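Local coordinates for uncharacterized protein (Legionella pneumophila subsp. pneumophila str. Philadelphia 1, PDB 4R0G), which acts as a guanine-nucleotide exchange factor for the small GTPases Rab5, Rab21 and Rab22, probably through its VPS9-like domain, at residues I197-R202 with A222-K227; Y68-M73 with K160-I165; K63-Y68 with T148-A153. One frame throughout, in Å; residues are numbered along the deposited sequence.

How the interactions relate
Three helix contacts in one all-helical chain illustrate how chemistry follows place in the fold. Interaction 2 is wholly buried and apolar, centred on a methionine methyl over a phenylalanine ring. Interaction 3 lies nearer the surface and brings backbones close at A65, with V150 and Y68 beside it. Both use helix 58-71, overlap at Y68, which makes contact only in interaction 3, and touch each other through A69 against V150 and A153, so helices 132-151 and 155-183, successive in the chain, pack on neighbouring turns of one helix. Interaction 1 stands apart in the helical bundle domain, its nearest atoms about 17 Å from interaction 2; there a buried leucine-tyrosine pair is flanked by exposed or partly exposed cationic chains.

Interaction 1: I197-R202 with A222-K227; sequences ISLVVR and AVYVKK
The phenol oxygen of Y224 lies against the aliphatic root of R202, with Y224 OH 3.5 Å from R202 CB, a van der Waals contact in which the hydroxyl borders carbon. The ring reaches across from helix 215-229 to helix 193-208. Its CD1 comes within 3.6 Å of the carbonyl oxygen of L199, so the ring borders backbone as well as side chain, met obliquely by the carbonyl. L199 adds its own branch here, CD2 standing 3.9 Å from Y224 CD1. The same methyl also meets the stem of K227, 3.7 Å from CD, and the leucine and lysine chains cross at about a right angle.

This is helix-helix packing within the helical bundle domain. Segments 197-202 and 222-227 run nearly antiparallel, at 168°, with axes 9.9 Å apart; L199 and Y224 are the buried pair, R202 and K227 the more exposed one. Beyond the contact, Y224 also leans on L203 and Y206 of helix 193-208, while L199 reaches L228 and M231.

Toward solvent the character changes. A bend at chi3 (47°) folds the R202 chain so that Y224 CE1 sits over one face of the guanidinium, whose plane is turned 65° from that of the ring. K227 approaches the same group obliquely, R202 NH2 and K227 NZ being 3.7 Å apart. The closeness of two like charges is presumably unfavourable in itself, although solvent would be expected to screen it at this exposed margin.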
ATOM      1  N   ILE A 197       1.401   5.940 -24.386  1.00 58.74           N
ATOM      2  CA  ILE A 197       2.198   5.185 -23.427  1.00 58.01           C
ATOM      3  C   ILE A 197       3.530   5.881 -23.203  1.00 57.69           C
ATOM      4  O   ILE A 197       3.928   6.123 -22.054  1.00 56.04           O
ATOM      5  CB  ILE A 197       2.462   3.758 -23.901  1.00 52.30           C
ATOM      6  CG1 ILE A 197       1.240   2.898 -23.666  1.00 47.55           C
ATOM      7  CG2 ILE A 197       3.617   3.149 -23.129  1.00 55.24           C
ATOM      8  CD1 ILE A 197       1.416   1.554 -24.184  1.00 53.75           C
ATOM      9  N   SER A 198       4.200   6.207 -24.309  1.00 55.91           N
ATOM     10  CA  SER A 198       5.464   6.925 -24.260  1.00 52.38           C
ATOM     11  C   SER A 198       5.397   8.178 -23.389  1.00 50.65           C
ATOM     12  O   SER A 198       6.366   8.531 -22.715  1.00 55.41           O
ATOM     13  CB  SER A 198       5.910   7.299 -25.670  1.00 50.29           C
ATOM     14  OG  SER A 198       7.122   8.034 -25.624  1.00 54.62           O
ATOM     15  N   LEU A 199       4.247   8.842 -23.400  1.00 51.02           N
ATOM     16  CA  LEU A 199       4.044  10.031 -22.579  1.00 49.93           C
ATOM     17  C   LEU A 199       3.948   9.704 -21.094  1.00 45.84           C
ATOM     18  O   LEU A 199       4.491  10.423 -20.282  1.00 46.25           O
ATOM     19  CB  LEU A 199       2.787  10.766 -23.013  1.00 50.62           C
ATOM     20  CG  LEU A 199       2.920  11.717 -24.190  1.00 45.73           C
ATOM     21  CD1 LEU A 199       1.555  11.974 -24.798  1.00 51.28           C
ATOM     22  CD2 LEU A 199       3.516  12.994 -23.700  1.00 44.69           C
ATOM     23  N   VAL A 200       3.266   8.619 -20.744  1.00 45.29           N
ATOM     24  CA  VAL A 200       3.075   8.264 -19.341  1.00 46.41           C
ATOM     25  C   VAL A 200       4.394   7.821 -18.712  1.00 46.69           C
ATOM     26  O   VAL A 200       4.726   8.188 -17.575  1.00 43.14           O
ATOM     27  CB  VAL A 200       1.999   7.164 -19.172  1.00 42.22           C
ATOM     28  CG1 VAL A 200       1.834   6.812 -17.714  1.00 35.74           C
ATOM     29  CG2 VAL A 200       0.672   7.634 -19.748  1.00 36.19           C
ATOM     30  N   VAL A 201       5.144   7.040 -19.475  1.00 47.35           N
ATOM     31  CA  VAL A 201       6.457   6.573 -19.058  1.00 48.91           C
ATOM     32  C   VAL A 201       7.374   7.737 -18.714  1.00 48.26           C
ATOM     33  O   VAL A 201       8.093   7.713 -17.709  1.00 51.25           O
ATOM     34  CB  VAL A 201       7.087   5.710 -20.164  1.00 47.02           C
ATOM     35  CG1 VAL A 201       8.491   5.339 -19.792  1.00 42.71           C
ATOM     36  CG2 VAL A 201       6.237   4.476 -20.382  1.00 41.14           C
ATOM     37  N   ARG A 202       7.339   8.766 -19.546  1.00 44.03           N
ATOM     38  CA  ARG A 202       8.224   9.894 -19.339  1.00 47.29           C
ATOM     39  C   ARG A 202       7.739  10.708 -18.164  1.00 42.26           C
ATOM     40  O   ARG A 202       8.533  11.194 -17.382  1.00 46.38           O
ATOM     41  CB  ARG A 202       8.348  10.737 -20.614  1.00 48.68           C
ATOM     42  CG  ARG A 202       9.139  10.024 -21.688  1.00 48.90           C
ATOM     43  CD  ARG A 202       8.723  10.447 -23.060  1.00 53.80           C
ATOM     44  NE  ARG A 202       8.625  11.894 -23.143  1.00 60.95           N
ATOM     45  CZ  ARG A 202       7.759  12.530 -23.922  1.00 59.92           C
ATOM     46  NH1 ARG A 202       6.934  11.822 -24.689  1.00 48.56           N
ATOM     47  NH2 ARG A 202       7.728  13.860 -23.918  1.00 62.57           N
ATOM     48  N   ALA A 222       1.291  19.128 -15.741  1.00 48.77           N
ATOM     49  CA  ALA A 222       0.296  19.719 -16.618  1.00 47.17           C
ATOM     50  C   ALA A 222       0.687  19.592 -18.105  1.00 44.18           C
ATOM     51  O   ALA A 222      -0.170  19.320 -18.938  1.00 48.38           O
ATOM     52  CB  ALA A 222       0.057  21.142 -16.237  1.00 44.21           C
ATOM     53  N   VAL A 223       1.966  19.747 -18.439  1.00 41.98           N
ATOM     54  CA  VAL A 223       2.386  19.654 -19.843  1.00 47.89           C
ATOM     55  C   VAL A 223       2.153  18.239 -20.409  1.00 55.07           C
ATOM     56  O   VAL A 223       1.673  18.077 -21.556  1.00 48.15           O
ATOM     57  CB  VAL A 223       3.875  20.088 -20.080  1.00 48.15           C
ATOM     58  CG1 VAL A 223       4.193  20.014 -21.550  1.00 55.11           C
ATOM     59  CG2 VAL A 223       4.127  21.475 -19.586  1.00 37.69           C
ATOM     60  N   TYR A 224       2.491  17.227 -19.600  1.00 47.12           N
ATOM     61  CA  TYR A 224       2.231  15.840 -19.958  1.00 42.55           C
ATOM     62  C   TYR A 224       0.739  15.576 -20.054  1.00 48.93           C
ATOM     63  O   TYR A 224       0.254  15.027 -21.053  1.00 51.87           O
ATOM     64  CB  TYR A 224       2.860  14.870 -18.945  1.00 45.10           C
ATOM     65  CG  TYR A 224       4.355  14.667 -19.124  1.00 43.92           C
ATOM     66  CD1 TYR A 224       4.847  13.986 -20.215  1.00 44.75           C
ATOM     67  CD2 TYR A 224       5.264  15.140 -18.190  1.00 37.77           C
ATOM     68  CE1 TYR A 224       6.205  13.794 -20.391  1.00 48.71           C
ATOM     69  CE2 TYR A 224       6.619  14.951 -18.351  1.00 41.74           C
ATOM     70  CZ  TYR A 224       7.088  14.270 -19.459  1.00 47.55           C
ATOM     71  OH  TYR A 224       8.443  14.070 -19.663  1.00 42.87           O
ATOM     72  N   VAL A 225      -0.003  15.937 -19.012  1.00 48.70           N
ATOM     73  CA  VAL A 225      -1.441  15.668 -19.034  1.00 52.65           C
ATOM     74  C   VAL A 225      -2.100  16.365 -20.220  1.00 49.67           C
ATOM     75  O   VAL A 225      -3.005  15.828 -20.856  1.00 44.91           O
ATOM     76  CB  VAL A 225      -2.127  16.097 -17.730  1.00 52.58           C
ATOM     77  CG1 VAL A 225      -3.621  15.904 -17.836  1.00 53.90           C
ATOM     78  CG2 VAL A 225      -1.584  15.307 -16.579  1.00 48.68           C
ATOM     79  N   LYS A 226      -1.619  17.557 -20.535  1.00 49.95           N
ATOM     80  CA  LYS A 226      -2.157  18.241 -21.684  1.00 51.29           C
ATOM     81  C   LYS A 226      -1.928  17.428 -22.953  1.00 48.05           C
ATOM     82  O   LYS A 226      -2.897  17.094 -23.618  1.00 50.74           O
ATOM     83  CB  LYS A 226      -1.609  19.645 -21.814  1.00 47.64           C
ATOM     84  CG  LYS A 226      -2.241  20.374 -22.986  1.00 65.49           C
ATOM     85  CD  LYS A 226      -1.596  21.728 -23.186  1.00 64.68           C
ATOM     86  CE  LYS A 226      -1.728  22.198 -24.606  1.00 57.12           C
ATOM     87  NZ  LYS A 226      -1.346  23.617 -24.597  1.00 69.12           N
ATOM     88  N   LYS A 227      -0.672  17.080 -23.252  1.00 51.30           N
ATOM     89  CA  LYS A 227      -0.332  16.261 -24.438  1.00 55.59           C
ATOM     90  C   LYS A 227      -1.141  14.972 -24.514  1.00 54.98           C
ATOM     91  O   LYS A 227      -1.628  14.608 -25.596  1.00 60.96           O
ATOM     92  CB  LYS A 227       1.171  15.909 -24.526  1.00 52.17           C
ATOM     93  CG  LYS A 227       2.175  17.084 -24.613  1.00 57.34           C
ATOM     94  CD  LYS A 227       3.657  16.555 -24.613  1.00 68.12           C
ATOM     95  CE  LYS A 227       4.751  17.636 -24.352  1.00 62.19           C
ATOM     96  NZ  LYS A 227       5.896  17.059 -23.538  1.00 57.12           N
TER

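Interaction 2: Y68-M73 with K160-I165; sequences YAVHEM and KAFDQI
M73 lays its terminal methyl over a face of the F162 ring, a Met-aromatic contact in which carbon takes the central place. CE stands 3.3 Å from the ring centroid and only 8° off the ring normal, a CH-pi arrangement, whereas SD is displaced obliquely, 4.4 Å from the same centroid. Bends at chi2 and chi3 of the methionine bring the methyl round to this position. V70 approaches the phenylalanine differently: its CG1 lies at the ring edge, near the plane, 4.3 Å from F162 CD1. With its two methyls splayed, the valine serves two further partners, CG2 meeting A161 CB at 3.9 Å while CG1 touches I165 CD1 at 4.2 Å. F162 is thus met on a face and at an edge by residues from the last turn of helix 58-71 and the loop just beyond it. The contact is entirely apolar, all five touching residues are buried, and D177 of the second subunit packs on M73. It ties the C-terminal end of helix 58-71, in the VPS9-like region, to the long helix 155-183, whose V158 extends it toward A69, V70 and M73, while Y17 of helix 17-20 covers A161 and I165.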
ATOM      1  N   TYR A  68       9.616   6.507  10.063  1.00 46.90           N
ATOM      2  CA  TYR A  68       9.113   5.150  10.229  1.00 44.05           C
ATOM      3  C   TYR A  68       7.653   5.118  10.636  1.00 44.28           C
ATOM      4  O   TYR A  68       6.848   4.379  10.064  1.00 44.46           O
ATOM      5  CB  TYR A  68       9.906   4.438  11.312  1.00 47.82           C
ATOM      6  CG  TYR A  68       9.998   2.971  11.057  1.00 49.84           C
ATOM      7  CD1 TYR A  68      11.055   2.457  10.328  1.00 43.72           C
ATOM      8  CD2 TYR A  68       9.018   2.091  11.523  1.00 44.85           C
ATOM      9  CE1 TYR A  68      11.149   1.095  10.080  1.00 49.93           C
ATOM     10  CE2 TYR A  68       9.098   0.724  11.268  1.00 41.06           C
ATOM     11  CZ  TYR A  68      10.170   0.237  10.552  1.00 49.36           C
ATOM     12  OH  TYR A  68      10.291  -1.102  10.291  1.00 56.08           O
ATOM     13  N   ALA A  69       7.319   5.893  11.661  1.00 45.28           N
ATOM     14  CA  ALA A  69       5.942   5.976  12.129  1.00 42.82           C
ATOM     15  C   ALA A  69       5.028   6.237  10.938  1.00 45.41           C
ATOM     16  O   ALA A  69       3.936   5.678  10.833  1.00 46.57           O
ATOM     17  CB  ALA A  69       5.805   7.091  13.150  1.00 45.87           C
ATOM     18  N   VAL A  70       5.495   7.088  10.030  1.00 45.46           N
ATOM     19  CA  VAL A  70       4.764   7.355   8.806  1.00 40.16           C
ATOM     20  C   VAL A  70       4.668   6.091   7.949  1.00 39.46           C
ATOM     21  O   VAL A  70       3.625   5.774   7.428  1.00 37.90           O
ATOM     22  CB  VAL A  70       5.406   8.478   7.990  1.00 37.04           C
ATOM     23  CG1 VAL A  70       4.639   8.653   6.699  1.00 39.80           C
ATOM     24  CG2 VAL A  70       5.468   9.799   8.799  1.00 34.35           C
ATOM     25  N   HIS A  71       5.761   5.354   7.829  1.00 39.71           N
ATOM     26  CA  HIS A  71       5.795   4.156   7.004  1.00 41.40           C
ATOM     27  C   HIS A  71       4.791   3.124   7.517  1.00 48.46           C
ATOM     28  O   HIS A  71       4.357   2.235   6.775  1.00 49.42           O
ATOM     29  CB  HIS A  71       7.224   3.612   6.980  1.00 40.15           C
ATOM     30  CG  HIS A  71       7.432   2.411   6.109  1.00 43.19           C
ATOM     31  ND1 HIS A  71       7.361   1.121   6.593  1.00 45.94           N
ATOM     32  CD2 HIS A  71       7.767   2.302   4.801  1.00 45.73           C
ATOM     33  CE1 HIS A  71       7.623   0.270   5.616  1.00 43.46           C
ATOM     34  NE2 HIS A  71       7.873   0.957   4.516  1.00 38.61           N
ATOM     35  N   GLU A  72       4.399   3.246   8.785  1.00 51.35           N
ATOM     36  CA  GLU A  72       3.430   2.306   9.356  1.00 44.19           C
ATOM     37  C   GLU A  72       1.983   2.767   9.339  1.00 51.34           C
ATOM     38  O   GLU A  72       1.113   2.045   9.840  1.00 62.03           O
ATOM     39  CB  GLU A  72       3.834   1.855  10.755  1.00 46.96           C
ATOM     40  CG  GLU A  72       5.267   1.328  10.838  1.00 41.37           C
ATOM     41  CD  GLU A  72       5.564   0.265   9.796  1.00 54.65           C
ATOM     42  OE1 GLU A  72       4.987  -0.843   9.874  1.00 63.75           O
ATOM     43  OE2 GLU A  72       6.382   0.526   8.885  1.00 61.35           O
ATOM     44  N   MET A  73       1.701   3.941   8.761  1.00 50.86           N
ATOM     45  CA  MET A  73       0.304   4.354   8.599  1.00 49.15           C
ATOM     46  C   MET A  73      -0.442   3.418   7.640  1.00 54.74           C
ATOM     47  O   MET A  73       0.154   2.781   6.756  1.00 48.24           O
ATOM     48  CB  MET A  73       0.185   5.812   8.159  1.00 51.21           C
ATOM     49  CG  MET A  73       1.222   6.699   8.767  1.00 45.20           C
ATOM     50  SD  MET A  73       0.774   8.391   9.192  1.00 66.00           S
ATOM     51  CE  MET A  73      -0.746   8.654   8.288  1.00 51.74           C
ATOM     52  N   LYS A 160       2.368  15.856   9.814  1.00 52.45           N
ATOM     53  CA  LYS A 160       2.895  16.804   8.847  1.00 54.29           C
ATOM     54  C   LYS A 160       3.753  16.124   7.794  1.00 54.87           C
ATOM     55  O   LYS A 160       3.675  16.477   6.624  1.00 55.42           O
ATOM     56  CB  LYS A 160       3.659  17.959   9.529  1.00 56.09           C
ATOM     57  CG  LYS A 160       2.726  18.918  10.248  1.00 75.45           C
ATOM     58  CD  LYS A 160       3.413  20.028  11.077  1.00 87.03           C
ATOM     59  CE  LYS A 160       2.357  20.655  12.030  1.00 94.43           C
ATOM     60  NZ  LYS A 160       2.681  21.956  12.689  1.00 98.71           N
ATOM     61  N   ALA A 161       4.570  15.158   8.201  1.00 51.72           N
ATOM     62  CA  ALA A 161       5.424  14.465   7.242  1.00 47.74           C
ATOM     63  C   ALA A 161       4.541  13.727   6.280  1.00 52.05           C
ATOM     64  O   ALA A 161       4.770  13.727   5.070  1.00 55.38           O
ATOM     65  CB  ALA A 161       6.326  13.505   7.929  1.00 49.02           C
ATOM     66  N   PHE A 162       3.507  13.121   6.841  1.00 46.21           N
ATOM     67  CA  PHE A 162       2.588  12.337   6.071  1.00 48.94           C
ATOM     68  C   PHE A 162       2.000  13.107   4.893  1.00 57.17           C
ATOM     69  O   PHE A 162       2.118  12.685   3.725  1.00 51.27           O
ATOM     70  CB  PHE A 162       1.455  11.865   6.956  1.00 43.24           C
ATOM     71  CG  PHE A 162       0.409  11.093   6.207  1.00 51.63           C
ATOM     72  CD1 PHE A 162       0.750   9.948   5.491  1.00 47.57           C
ATOM     73  CD2 PHE A 162      -0.917  11.511   6.196  1.00 57.30           C
ATOM     74  CE1 PHE A 162      -0.230   9.226   4.786  1.00 49.22           C
ATOM     75  CE2 PHE A 162      -1.898  10.788   5.489  1.00 45.34           C
ATOM     76  CZ  PHE A 162      -1.551   9.655   4.792  1.00 40.04           C
ATOM     77  N   ASP A 163       1.362  14.230   5.200  1.00 61.01           N
ATOM     78  CA  ASP A 163       0.657  14.970   4.168  1.00 66.98           C
ATOM     79  C   ASP A 163       1.616  15.376   3.069  1.00 64.30           C
ATOM     80  O   ASP A 163       1.232  15.383   1.889  1.00 62.31           O
ATOM     81  CB  ASP A 163      -0.112  16.173   4.741  1.00 73.25           C
ATOM     82  CG  ASP A 163      -1.329  15.746   5.594  1.00 90.79           C
ATOM     83  OD1 ASP A 163      -2.143  14.889   5.157  1.00 83.43           O
ATOM     84  OD2 ASP A 163      -1.469  16.271   6.722  1.00102.31           O
ATOM     85  N   GLN A 164       2.865  15.663   3.447  1.00 54.70           N
ATOM     86  CA  GLN A 164       3.840  16.140   2.464  1.00 59.28           C
ATOM     87  C   GLN A 164       4.636  15.048   1.730  1.00 55.28           C
ATOM     88  O   GLN A 164       5.192  15.291   0.659  1.00 52.94           O
ATOM     89  CB  GLN A 164       4.752  17.251   3.048  1.00 48.19           C
ATOM     90  CG  GLN A 164       5.542  16.852   4.268  1.00 61.00           C
ATOM     91  CD  GLN A 164       6.166  18.040   5.000  1.00 64.14           C
ATOM     92  OE1 GLN A 164       7.247  18.534   4.634  1.00 58.64           O
ATOM     93  NE2 GLN A 164       5.482  18.501   6.047  1.00 63.18           N
ATOM     94  N   ILE A 165       4.674  13.847   2.292  1.00 55.05           N
ATOM     95  CA  ILE A 165       5.174  12.686   1.560  1.00 50.24           C
ATOM     96  C   ILE A 165       4.090  12.159   0.619  1.00 51.73           C
ATOM     97  O   ILE A 165       4.340  11.910  -0.566  1.00 52.74           O
ATOM     98  CB  ILE A 165       5.558  11.552   2.517  1.00 45.37           C
ATOM     99  CG1 ILE A 165       6.841  11.890   3.252  1.00 42.80           C
ATOM    100  CG2 ILE A 165       5.736  10.234   1.779  1.00 40.06           C
ATOM    101  CD1 ILE A 165       7.204  10.844   4.281  1.00 42.84           C
TER

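Interaction 3: K63-Y68 with T148-A153; sequences KFAILY and TWVKEA
A65 meets V150 where the two backbones come closest, their CA atoms 5.1 Å apart, and the smallness of the alanine makes such an approach possible. Its methyl sits 3.9 Å from V150 CG2 and 4.0 Å from the carbonyl oxygen of W149, so backbone takes part as well as side chain. V150 holds CG2 beside its own backbone N, and that branch also touches Y68, 4.1 Å from CB; CG1, opposite the N (chi1 163°), lies obliquely to the tyrosine ring.

Around this close patch the contacts between the two segments lengthen. I66 turns its side chain elsewhere, toward Y17 and V158, and contributes mainly its backbone, with CA 4.4 Å from A153 CB. A153 itself lies just past the end of helix 132-151, where its methyl nevertheless faces helix 58-71. W149 starts toward A65, CB to CB 4.5 Å, yet its indole leads away along the same neighbouring helix, packing on L58 and I61 and forming a cation-pi contact with K62. On the outer side T148, K151 and E152 are exposed.

F64 and L67 of helix 58-71 turn to the interior, packing on helices 17-20 and 80-101. Close packing round A65 on one side and large hydrophobic residues on another let this helix pack among several others, as befits the all-helical architecture of a VPS9-like domain.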
ATOM      1  N   LYS A  63      14.397  11.560  14.495  1.00 50.92           N
ATOM      2  CA  LYS A  63      13.735  12.083  13.312  1.00 53.58           C
ATOM      3  C   LYS A  63      13.438  10.918  12.402  1.00 51.63           C
ATOM      4  O   LYS A  63      12.392  10.861  11.752  1.00 56.61           O
ATOM      5  CB  LYS A  63      14.584  13.159  12.619  1.00 46.53           C
ATOM      6  CG  LYS A  63      14.238  14.546  13.085  1.00 53.47           C
ATOM      7  CD  LYS A  63      15.409  15.503  12.965  1.00 61.12           C
ATOM      8  CE  LYS A  63      15.198  16.745  13.850  1.00 53.71           C
ATOM      9  NZ  LYS A  63      16.321  17.743  13.723  1.00 67.57           N
ATOM     10  N   PHE A  64      14.343   9.961  12.385  1.00 48.23           N
ATOM     11  CA  PHE A  64      14.130   8.801  11.549  1.00 49.95           C
ATOM     12  C   PHE A  64      12.922   8.034  12.100  1.00 51.69           C
ATOM     13  O   PHE A  64      12.212   7.344  11.351  1.00 49.77           O
ATOM     14  CB  PHE A  64      15.395   7.941  11.497  1.00 42.11           C
ATOM     15  CG  PHE A  64      15.248   6.723  10.663  1.00 47.27           C
ATOM     16  CD1 PHE A  64      15.239   6.820   9.276  1.00 40.81           C
ATOM     17  CD2 PHE A  64      15.089   5.463  11.259  1.00 47.33           C
ATOM     18  CE1 PHE A  64      15.093   5.691   8.489  1.00 37.19           C
ATOM     19  CE2 PHE A  64      14.941   4.311  10.472  1.00 35.85           C
ATOM     20  CZ  PHE A  64      14.939   4.431   9.091  1.00 38.55           C
ATOM     21  N   ALA A  65      12.671   8.185  13.405  1.00 49.80           N
ATOM     22  CA  ALA A  65      11.521   7.527  14.024  1.00 48.33           C
ATOM     23  C   ALA A  65      10.240   8.086  13.417  1.00 50.47           C
ATOM     24  O   ALA A  65       9.308   7.326  13.091  1.00 46.18           O
ATOM     25  CB  ALA A  65      11.521   7.696  15.518  1.00 44.66           C
ATOM     26  N   ILE A  66      10.195   9.410  13.253  1.00 47.46           N
ATOM     27  CA  ILE A  66       9.034  10.036  12.625  1.00 46.10           C
ATOM     28  C   ILE A  66       8.783   9.366  11.271  1.00 50.35           C
ATOM     29  O   ILE A  66       7.684   8.837  11.023  1.00 44.34           O
ATOM     30  CB  ILE A  66       9.215  11.543  12.433  1.00 42.40           C
ATOM     31  CG1 ILE A  66       9.571  12.216  13.757  1.00 47.38           C
ATOM     32  CG2 ILE A  66       7.962  12.145  11.918  1.00 40.86           C
ATOM     33  CD1 ILE A  66      10.306  13.529  13.571  1.00 45.30           C
ATOM     34  N   LEU A  67       9.824   9.335  10.432  1.00 45.11           N
ATOM     35  CA  LEU A  67       9.725   8.741   9.107  1.00 46.24           C
ATOM     36  C   LEU A  67       9.102   7.341   9.174  1.00 45.00           C
ATOM     37  O   LEU A  67       8.155   7.039   8.463  1.00 45.26           O
ATOM     38  CB  LEU A  67      11.105   8.691   8.451  1.00 47.11           C
ATOM     39  CG  LEU A  67      11.204   8.842   6.917  1.00 46.04           C
ATOM     40  CD1 LEU A  67      12.391   8.064   6.367  1.00 43.92           C
ATOM     41  CD2 LEU A  67       9.945   8.430   6.182  1.00 43.74           C
ATOM     42  N   TYR A  68       9.616   6.507  10.063  1.00 46.90           N
ATOM     43  CA  TYR A  68       9.113   5.150  10.229  1.00 44.05           C
ATOM     44  C   TYR A  68       7.653   5.118  10.636  1.00 44.28           C
ATOM     45  O   TYR A  68       6.848   4.379  10.064  1.00 44.46           O
ATOM     46  CB  TYR A  68       9.906   4.438  11.312  1.00 47.82           C
ATOM     47  CG  TYR A  68       9.998   2.971  11.057  1.00 49.84           C
ATOM     48  CD1 TYR A  68      11.055   2.457  10.328  1.00 43.72           C
ATOM     49  CD2 TYR A  68       9.018   2.091  11.523  1.00 44.85           C
ATOM     50  CE1 TYR A  68      11.149   1.095  10.080  1.00 49.93           C
ATOM     51  CE2 TYR A  68       9.098   0.724  11.268  1.00 41.06           C
ATOM     52  CZ  TYR A  68      10.170   0.237  10.552  1.00 49.36           C
ATOM     53  OH  TYR A  68      10.291  -1.102  10.291  1.00 56.08           O
ATOM     54  N   THR A 148      10.085   1.898  20.556  1.00 58.93           N
ATOM     55  CA  THR A 148       9.400   2.684  21.584  1.00 59.84           C
ATOM     56  C   THR A 148       9.313   4.161  21.162  1.00 61.03           C
ATOM     57  O   THR A 148       8.246   4.778  21.223  1.00 62.82           O
ATOM     58  CB  THR A 148      10.104   2.567  22.943  1.00 60.65           C
ATOM     59  OG1 THR A 148      11.416   3.116  22.820  1.00 70.75           O
ATOM     60  CG2 THR A 148      10.206   1.103  23.381  1.00 55.27           C
ATOM     61  N   TRP A 149      10.439   4.728  20.745  1.00 57.26           N
ATOM     62  CA  TRP A 149      10.427   6.072  20.176  1.00 64.02           C
ATOM     63  C   TRP A 149       9.483   6.216  18.971  1.00 61.99           C
ATOM     64  O   TRP A 149       9.010   7.316  18.666  1.00 64.91           O
ATOM     65  CB  TRP A 149      11.842   6.505  19.794  1.00 60.02           C
ATOM     66  CG  TRP A 149      12.698   6.679  20.987  1.00 63.91           C
ATOM     67  CD1 TRP A 149      12.273   6.788  22.274  1.00 65.69           C
ATOM     68  CD2 TRP A 149      14.133   6.770  21.022  1.00 67.83           C
ATOM     69  NE1 TRP A 149      13.351   6.943  23.114  1.00 74.89           N
ATOM     70  CE2 TRP A 149      14.505   6.936  22.373  1.00 68.24           C
ATOM     71  CE3 TRP A 149      15.136   6.729  20.042  1.00 63.04           C
ATOM     72  CZ2 TRP A 149      15.837   7.045  22.774  1.00 57.96           C
ATOM     73  CZ3 TRP A 149      16.454   6.840  20.441  1.00 58.40           C
ATOM     74  CH2 TRP A 149      16.791   6.993  21.796  1.00 61.54           C
ATOM     75  N   VAL A 150       9.210   5.116  18.284  1.00 56.66           N
ATOM     76  CA  VAL A 150       8.301   5.181  17.157  1.00 59.98           C
ATOM     77  C   VAL A 150       6.869   5.308  17.654  1.00 64.67           C
ATOM     78  O   VAL A 150       6.129   6.182  17.196  1.00 73.09           O
ATOM     79  CB  VAL A 150       8.505   4.013  16.189  1.00 59.57           C
ATOM     80  CG1 VAL A 150       7.308   3.856  15.256  1.00 53.57           C
ATOM     81  CG2 VAL A 150       9.777   4.247  15.392  1.00 53.94           C
ATOM     82  N   LYS A 151       6.497   4.472  18.621  1.00 64.19           N
ATOM     83  CA  LYS A 151       5.230   4.640  19.335  1.00 61.40           C
ATOM     84  C   LYS A 151       5.047   6.039  19.939  1.00 61.61           C
ATOM     85  O   LYS A 151       3.923   6.513  20.035  1.00 68.72           O
ATOM     86  CB  LYS A 151       5.057   3.559  20.407  1.00 55.60           C
ATOM     87  CG  LYS A 151       4.846   2.169  19.813  1.00 76.87           C
ATOM     88  CD  LYS A 151       4.161   1.203  20.787  1.00 90.10           C
ATOM     89  CE  LYS A 151       3.739  -0.088  20.073  1.00 93.27           C
ATOM     90  NZ  LYS A 151       3.097  -1.075  20.989  1.00 93.26           N
ATOM     91  N   GLU A 152       6.138   6.695  20.327  1.00 56.27           N
ATOM     92  CA  GLU A 152       6.061   8.004  20.971  1.00 55.42           C
ATOM     93  C   GLU A 152       6.199   9.195  20.054  1.00 62.37           C
ATOM     94  O   GLU A 152       6.186  10.318  20.548  1.00 69.44           O
ATOM     95  CB  GLU A 152       7.146   8.156  22.033  1.00 56.40           C
ATOM     96  CG  GLU A 152       7.089   7.149  23.133  1.00 62.61           C
ATOM     97  CD  GLU A 152       8.356   7.171  23.958  1.00 73.40           C
ATOM     98  OE1 GLU A 152       9.106   8.185  23.857  1.00 67.71           O
ATOM     99  OE2 GLU A 152       8.605   6.172  24.683  1.00 70.49           O
ATOM    100  N   ALA A 153       6.386   8.970  18.753  1.00 59.91           N
ATOM    101  CA  ALA A 153       6.640  10.066  17.804  1.00 55.51           C
ATOM    102  C   ALA A 153       5.555  11.145  17.859  1.00 57.55           C
ATOM    103  O   ALA A 153       4.373  10.830  17.925  1.00 56.01           O
ATOM    104  CB  ALA A 153       6.765   9.529  16.389  1.00 56.61           C
TER